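Local coordinates for GST N-terminal domain-containing protein (Pseudomonas syringae pv. tomato, PDB 3IC8) that is of unknown function but has the glutathione S-transferase architecture, a thioredoxin-like N-terminal domain joined to a helical domain, and probably binds glutathione, at residues V208-W211 and L212-L216; H154-P157 and T158-S161; P10-L13 and F14-K17. All blocks are in the same frame, centred on the assembly; numbering follows the deposited sequence.

Interaction 1: V208-W211 and L212-L216; sequences VSVW and LDRVL
Val215 lays its CG2 methyl over one face of the Trp211 indole, one helical turn back, 3.8 Å from the centroid of the five-membered ring and 26° off the ring normal, a CH-pi contact. It sits off-centre, toward the rim that carries NE1. The first torsion of Trp211 (161°) carries CG away from the backbone N, putting CE3 4.0 Å from Leu212 CB.

The backbone polar atoms are paired in i to i+4 fashion. Leu212 N donates to Val208 O at 2.8 Å, and Asp213 N, Arg214 N and Val215 N use the carbonyl oxygens of Ser209, Val210 and Trp211. The buried indole N-H is satisfied by Asp182 OD1. Val208 N makes a weak hydrogen bond to Glu164 OE1, and Ser209 OG another to Asp203 OD1. Arg214 bends at its third torsion, which brings NH1 to the edge of the indole, near its plane, 4.0 Å from Trp211 CD1; its NE makes a long, weak ion pair with Asp172 OD1.

Within the C-terminal domain this part of helix 206-216 packs through Trp211, Leu212 and Val215 on helix 180-193, while Val208 and Trp211 also reach helix 149-167.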
loop_
_atom_site.group_PDB
_atom_site.type_symbol
_atom_site.label_atom_id
_atom_site.label_comp_id
_atom_site.label_asym_id
_atom_site.label_seq_id
_atom_site.Cartn_x
_atom_site.Cartn_y
_atom_site.Cartn_z
ATOM N N VAL A 208 -1.538 16.299 -0.729
ATOM C CA VAL A 208 -0.926 16.313 0.561
ATOM C C VAL A 208 -1.026 14.987 1.279
ATOM O O VAL A 208 -0.101 14.541 1.901
ATOM C CB VAL A 208 -1.554 17.387 1.385
ATOM C CG1 VAL A 208 -0.823 17.576 2.643
ATOM C CG2 VAL A 208 -1.560 18.631 0.624
ATOM N N SER A 209 -2.181 14.372 1.194
ATOM C CA SER A 209 -2.441 13.125 1.867
ATOM C C SER A 209 -1.558 11.995 1.349
ATOM O O SER A 209 -1.081 11.190 2.103
ATOM C CB SER A 209 -3.924 12.797 1.749
ATOM O OG SER A 209 -4.368 11.941 2.769
ATOM N N VAL A 210 -1.355 11.950 0.050
ATOM C CA VAL A 210 -0.480 10.984 -0.554
ATOM C C VAL A 210 0.954 11.182 -0.135
ATOM O O VAL A 210 1.644 10.253 0.171
ATOM C CB VAL A 210 -0.578 11.089 -2.056
ATOM C CG1 VAL A 210 0.552 10.418 -2.743
ATOM C CG2 VAL A 210 -1.862 10.577 -2.515
ATOM N N TRP A 211 1.391 12.425 -0.143
ATOM C CA TRP A 211 2.721 12.793 0.263
ATOM C C TRP A 211 2.941 12.479 1.707
ATOM O O TRP A 211 4.001 12.051 2.091
ATOM C CB TRP A 211 2.975 14.282 0.011
ATOM C CG TRP A 211 4.116 14.818 0.781
ATOM C CD1 TRP A 211 5.401 14.750 0.445
ATOM C CD2 TRP A 211 4.065 15.510 2.017
ATOM N NE1 TRP A 211 6.163 15.340 1.379
ATOM C CE2 TRP A 211 5.361 15.822 2.362
ATOM C CE3 TRP A 211 3.040 15.891 2.868
ATOM C CZ2 TRP A 211 5.668 16.472 3.509
ATOM C CZ3 TRP A 211 3.349 16.526 3.994
ATOM C CH2 TRP A 211 4.645 16.818 4.315
ATOM N N LEU A 212 1.929 12.716 2.513
ATOM C CA LEU A 212 2.049 12.487 3.919
ATOM C C LEU A 212 2.275 11.024 4.250
ATOM O O LEU A 212 3.065 10.714 5.084
ATOM C CB LEU A 212 0.854 13.063 4.656
ATOM C CG LEU A 212 0.761 12.749 6.128
ATOM C CD1 LEU A 212 1.884 13.298 6.886
ATOM C CD2 LEU A 212 -0.489 13.217 6.684
ATOM N N ASP A 213 1.573 10.139 3.572
ATOM C CA ASP A 213 1.729 8.715 3.772
ATOM C C ASP A 213 3.091 8.254 3.370
ATOM O O ASP A 213 3.644 7.371 3.953
ATOM C CB ASP A 213 0.641 7.930 3.085
ATOM C CG ASP A 213 -0.680 8.120 3.725
ATOM O OD1 ASP A 213 -0.711 8.492 4.891
ATOM O OD2 ASP A 213 -1.703 7.927 3.070
ATOM N N ARG A 214 3.633 8.866 2.354
ATOM C CA ARG A 214 4.966 8.568 1.949
ATOM C C ARG A 214 5.995 8.920 3.006
ATOM O O ARG A 214 6.892 8.177 3.265
ATOM C CB ARG A 214 5.246 9.355 0.690
ATOM C CG ARG A 214 6.273 8.796 -0.204
ATOM C CD ARG A 214 6.641 9.765 -1.281
ATOM N NE ARG A 214 5.741 9.665 -2.388
ATOM C CZ ARG A 214 4.971 10.635 -2.838
ATOM N NH1 ARG A 214 4.982 11.831 -2.290
ATOM N NH2 ARG A 214 4.181 10.395 -3.854
ATOM N N VAL A 215 5.871 10.086 3.598
ATOM C CA VAL A 215 6.767 10.523 4.641
ATOM C C VAL A 215 6.687 9.694 5.906
ATOM O O VAL A 215 7.662 9.453 6.535
ATOM C CB VAL A 215 6.603 12.000 4.936
ATOM C CG1 VAL A 215 7.590 12.453 5.898
ATOM C CG2 VAL A 215 6.746 12.783 3.700
ATOM N N LEU A 216 5.489 9.298 6.280
ATOM C CA LEU A 216 5.228 8.441 7.422
ATOM C C LEU A 216 5.735 7.025 7.215
ATOM O O LEU A 216 5.998 6.320 8.132
ATOM C CB LEU A 216 3.743 8.432 7.750
ATOM C CG LEU A 216 3.120 9.429 8.712
ATOM C CD1 LEU A 216 3.938 10.592 8.949
ATOM C CD2 LEU A 216 1.802 9.865 8.251
#

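Interaction 2: H154-P157 and T158-S161; sequences HQWP and TFMS
Between Gln155 and Thr158 the backbone makes a tight turn within helix 149-167, next to a kink at Pro157, whose ring nitrogen has no hydrogen to give to the turn before. Thr158 N bonds to Gln155 O at 3.1 Å, three residues back, and approaches from above the carbonyl plane with an N-H...O angle of 137°. Regular i to i+4 bonding resumes with the next carbonyls: Met160 N meets Trp156 O almost straight, at 168° and in the carbonyl plane, and Ser161 N bonds to Pro157 O at 3.1 Å. Ser161 OG also lies 3.0 Å from Pro157 O, though where its proton goes is not settled.

Among the side chains, Trp156 and Met160, a selenomethionine, carry the contact. Met160 CG comes in obliquely at the indole's rim, 3.0 Å off its plane and 3.2 Å from Trp156 NE1. From there the chain folds at its second torsion (-63°) and bends again at the third, so that it follows the indole toward its benzo ring. SE stands obliquely to that ring, 4.8 Å from its centroid, in a Met-aromatic contact, and CE ends 3.8 Å from Trp156 CZ2. Phe159 crosses Trp156 at about a right angle, its CD2 4.2 Å from Trp156 CE3. One face of the Phe159 ring has Gln155 O above it, displaced toward the rim.

The apolar side of this turn looks into the helical domain. Trp156 packs edge-to-face with Phe201 and touches Leu189 and Leu192 of helix 180-193, where Met160 joins it on Leu189; toward helix 88-110, Trp156 and Phe159 both rest on Leu102, and Phe159 also meets the His105 ring edge-to-face.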
loop_
_atom_site.group_PDB
_atom_site.type_symbol
_atom_site.label_atom_id
_atom_site.label_comp_id
_atom_site.label_asym_id
_atom_site.label_seq_id
_atom_site.Cartn_x
_atom_site.Cartn_y
_atom_site.Cartn_z
ATOM N N HIS A 154 -8.871 30.344 10.319
ATOM C CA HIS A 154 -8.847 31.298 9.245
ATOM C C HIS A 154 -7.601 31.199 8.413
ATOM O O HIS A 154 -7.643 31.294 7.239
ATOM C CB HIS A 154 -8.929 32.660 9.899
ATOM C CG HIS A 154 -8.915 33.811 8.958
ATOM N ND1 HIS A 154 -7.828 34.629 8.818
ATOM C CD2 HIS A 154 -9.868 34.316 8.154
ATOM C CE1 HIS A 154 -8.101 35.576 7.948
ATOM N NE2 HIS A 154 -9.335 35.409 7.536
ATOM N N GLN A 155 -6.479 31.035 9.070
ATOM C CA GLN A 155 -5.194 30.853 8.420
ATOM C C GLN A 155 -4.869 29.543 7.725
ATOM O O GLN A 155 -4.122 29.528 6.797
ATOM C CB GLN A 155 -4.060 31.322 9.314
ATOM C CG GLN A 155 -4.115 32.784 9.542
ATOM C CD GLN A 155 -3.046 33.280 10.436
ATOM O OE1 GLN A 155 -2.365 32.517 11.065
ATOM N NE2 GLN A 155 -2.876 34.570 10.482
ATOM N N TRP A 156 -5.436 28.447 8.194
ATOM C CA TRP A 156 -4.970 27.126 7.851
ATOM C C TRP A 156 -5.053 26.772 6.390
ATOM O O TRP A 156 -4.223 26.106 5.864
ATOM C CB TRP A 156 -5.685 26.083 8.682
ATOM C CG TRP A 156 -5.258 24.736 8.395
ATOM C CD1 TRP A 156 -5.911 23.840 7.661
ATOM C CD2 TRP A 156 -4.060 24.118 8.806
ATOM N NE1 TRP A 156 -5.220 22.696 7.590
ATOM C CE2 TRP A 156 -4.069 22.838 8.296
ATOM C CE3 TRP A 156 -2.984 24.522 9.572
ATOM C CZ2 TRP A 156 -3.051 21.952 8.523
ATOM C CZ3 TRP A 156 -2.000 23.660 9.799
ATOM C CH2 TRP A 156 -2.020 22.388 9.271
ATOM N N PRO A 157 -6.104 27.213 5.761
ATOM C CA PRO A 157 -6.352 26.943 4.370
ATOM C C PRO A 157 -5.321 27.568 3.464
ATOM O O PRO A 157 -5.059 27.054 2.420
ATOM C CB PRO A 157 -7.720 27.545 4.175
ATOM C CG PRO A 157 -8.293 27.490 5.410
ATOM C CD PRO A 157 -7.286 27.769 6.391
ATOM N N THR A 158 -4.761 28.682 3.867
ATOM C CA THR A 158 -3.746 29.293 3.075
ATOM C C THR A 158 -2.553 28.374 2.974
ATOM O O THR A 158 -2.036 28.184 1.919
ATOM C CB THR A 158 -3.318 30.626 3.685
ATOM O OG1 THR A 158 -4.369 31.560 3.567
ATOM C CG2 THR A 158 -2.162 31.160 3.001
ATOM N N PHE A 159 -2.113 27.816 4.085
ATOM C CA PHE A 159 -0.992 26.896 4.072
ATOM C C PHE A 159 -1.240 25.605 3.339
ATOM O O PHE A 159 -0.394 25.144 2.652
ATOM C CB PHE A 159 -0.540 26.505 5.472
ATOM C CG PHE A 159 -0.342 27.627 6.420
ATOM C CD1 PHE A 159 0.482 28.667 6.129
ATOM C CD2 PHE A 159 -0.937 27.593 7.645
ATOM C CE1 PHE A 159 0.659 29.645 7.009
ATOM C CE2 PHE A 159 -0.749 28.570 8.512
ATOM C CZ PHE A 159 0.044 29.602 8.197
HETATM N N MSE A 160 -2.380 24.988 3.557
HETATM C CA MSE A 160 -2.689 23.739 2.902
HETATM C C MSE A 160 -2.869 23.788 1.391
HETATM O O MSE A 160 -2.470 22.896 0.695
HETATM C CB MSE A 160 -3.841 23.042 3.591
HETATM C CG MSE A 160 -3.454 22.517 4.905
HETATM SE SE MSE A 160 -2.137 21.211 4.800
HETATM C CE MSE A 160 -0.665 21.976 5.591
ATOM N N SER A 161 -3.511 24.834 0.913
ATOM C CA SER A 161 -3.710 25.035 -0.494
ATOM C C SER A 161 -2.406 25.247 -1.221
ATOM O O SER A 161 -2.239 24.819 -2.326
ATOM C CB SER A 161 -4.691 26.163 -0.751
ATOM O OG SER A 161 -4.153 27.400 -0.426
#

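Interaction 3: P10-L13 and F14-K17; sequences PTSL and FAEK
Ser12 OG reaches forward to Phe14, 3.1 Å from its backbone N and 3.4 Å from its CB. The first torsion of Ser12 (174°) swings OG away from its own N and beside its carbonyl carbon, facing the chain that follows. The resulting hydrogen bond from Phe14 N is weak, bent to 130° at the hydrogen; the same hydroxyl lies near the plane of the Phe14 ring, off its edge.

The close part of the contact is this compact backbone turn. Ala15 N bonds to Ser12 O at 3.2 Å, coming from well above the carbonyl plane, and Glu16 N makes a weak 3.4 Å bond to Leu13 O. Ser12 O is gripped a second time, by Arg19 NH2, and Arg19 also forms a salt bridge with Glu16 OE2; Glu16 OE1 is bonded to His220 NE2. Leu13 lies buried against Trp190 and Phe191 of helix 180-193. The Phe14 ring stacks edge-to-face with Phe191 of its own chain and packs on Pro196 of the second subunit.

The looser side is the start of the loop. Pro10 and Thr11 are partly exposed and make no side-chain contact with 14-17; Thr11 OG1 instead bonds to Lys193 O of the second subunit, and Thr11 packs on Trp190 there.

The start of the first helix, after the first strand of the thioredoxin-like domain, is where glutathione S-transferases commonly carry the tyrosine, serine or cysteine that acts on the glutathione thiol; Ser12 lies in that region, but its role is not established.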
loop_
_atom_site.group_PDB
_atom_site.type_symbol
_atom_site.label_atom_id
_atom_site.label_comp_id
_atom_site.label_asym_id
_atom_site.label_seq_id
_atom_site.Cartn_x
_atom_site.Cartn_y
_atom_site.Cartn_z
ATOM N N PRO A 10 7.046 6.863 24.504
ATOM C CA PRO A 10 6.699 6.104 23.318
ATOM C C PRO A 10 5.336 6.375 22.721
ATOM O O PRO A 10 5.189 6.285 21.543
ATOM C CB PRO A 10 6.813 4.689 23.802
ATOM C CG PRO A 10 7.821 4.760 24.792
ATOM C CD PRO A 10 7.626 5.998 25.520
ATOM N N THR A 11 4.356 6.678 23.535
ATOM C CA THR A 11 3.038 6.927 23.035
ATOM C C THR A 11 2.766 8.392 22.774
ATOM O O THR A 11 1.694 8.743 22.396
ATOM C CB THR A 11 1.987 6.363 23.959
ATOM O OG1 THR A 11 2.249 6.783 25.283
ATOM C CG2 THR A 11 2.024 4.900 23.923
ATOM N N SER A 12 3.752 9.234 22.977
ATOM C CA SER A 12 3.564 10.648 22.788
ATOM C C SER A 12 3.620 11.041 21.333
ATOM O O SER A 12 4.533 10.744 20.636
ATOM C CB SER A 12 4.589 11.421 23.588
ATOM O OG SER A 12 4.522 12.783 23.311
ATOM N N LEU A 13 2.597 11.739 20.905
ATOM C CA LEU A 13 2.484 12.300 19.588
ATOM C C LEU A 13 3.563 13.298 19.368
ATOM O O LEU A 13 3.998 13.499 18.284
ATOM C CB LEU A 13 1.151 12.978 19.421
ATOM C CG LEU A 13 -0.103 12.143 19.510
ATOM C CD1 LEU A 13 -1.231 13.043 19.720
ATOM C CD2 LEU A 13 -0.287 11.412 18.256
ATOM N N PHE A 14 3.971 13.936 20.435
ATOM C CA PHE A 14 4.999 14.939 20.406
ATOM C C PHE A 14 6.379 14.414 20.064
ATOM O O PHE A 14 7.202 15.135 19.575
ATOM C CB PHE A 14 4.981 15.764 21.678
ATOM C CG PHE A 14 3.790 16.655 21.798
ATOM C CD1 PHE A 14 3.831 17.942 21.387
ATOM C CD2 PHE A 14 2.624 16.188 22.316
ATOM C CE1 PHE A 14 2.753 18.714 21.491
ATOM C CE2 PHE A 14 1.557 16.973 22.415
ATOM C CZ PHE A 14 1.618 18.226 22.009
ATOM N N ALA A 15 6.608 13.141 20.325
ATOM C CA ALA A 15 7.863 12.496 20.090
ATOM C C ALA A 15 7.936 11.741 18.786
ATOM O O ALA A 15 8.874 11.045 18.554
ATOM C CB ALA A 15 8.166 11.591 21.207
ATOM N N GLU A 16 6.914 11.835 17.967
ATOM C CA GLU A 16 6.875 11.147 16.698
ATOM C C GLU A 16 7.900 11.591 15.685
ATOM O O GLU A 16 8.420 10.808 14.963
ATOM C CB GLU A 16 5.473 11.160 16.128
ATOM C CG GLU A 16 5.280 10.341 14.915
ATOM C CD GLU A 16 5.287 8.856 15.157
ATOM O OE1 GLU A 16 5.197 8.146 14.167
ATOM O OE2 GLU A 16 5.382 8.397 16.295
ATOM N N LYS A 17 8.185 12.870 15.628
ATOM C CA LYS A 17 9.092 13.353 14.636
ATOM C C LYS A 17 10.447 12.704 14.810
ATOM O O LYS A 17 11.017 12.286 13.866
ATOM C CB LYS A 17 9.189 14.874 14.683
ATOM C CG LYS A 17 10.409 15.453 14.019
ATOM C CD LYS A 17 10.197 16.819 13.467
ATOM C CE LYS A 17 10.623 17.897 14.416
ATOM N NZ LYS A 17 11.581 18.803 13.813
#

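How the interactions relate
Interactions 1 and 2 belong to the helical C-terminal domain, interaction 3 to the thioredoxin-like N-terminal one. Centres of 1 and 2 are about 18 Å apart, with nearest atoms about 4 Å apart and not touching; Leu189 of helix 180-193 bridges them, meeting Leu212 from one and Trp156 and Met160 from the other. The same helix faces residues 10-17 through Trp190 and Phe191, so all three contacts border on it. Interaction 3 lies about 18 Å from interaction 1 and about 25 Å from interaction 2, centre to centre. If glutathione binds as in relatives, its site would probably adjoin interaction 3, with the other two contacts farther off in the helical domain.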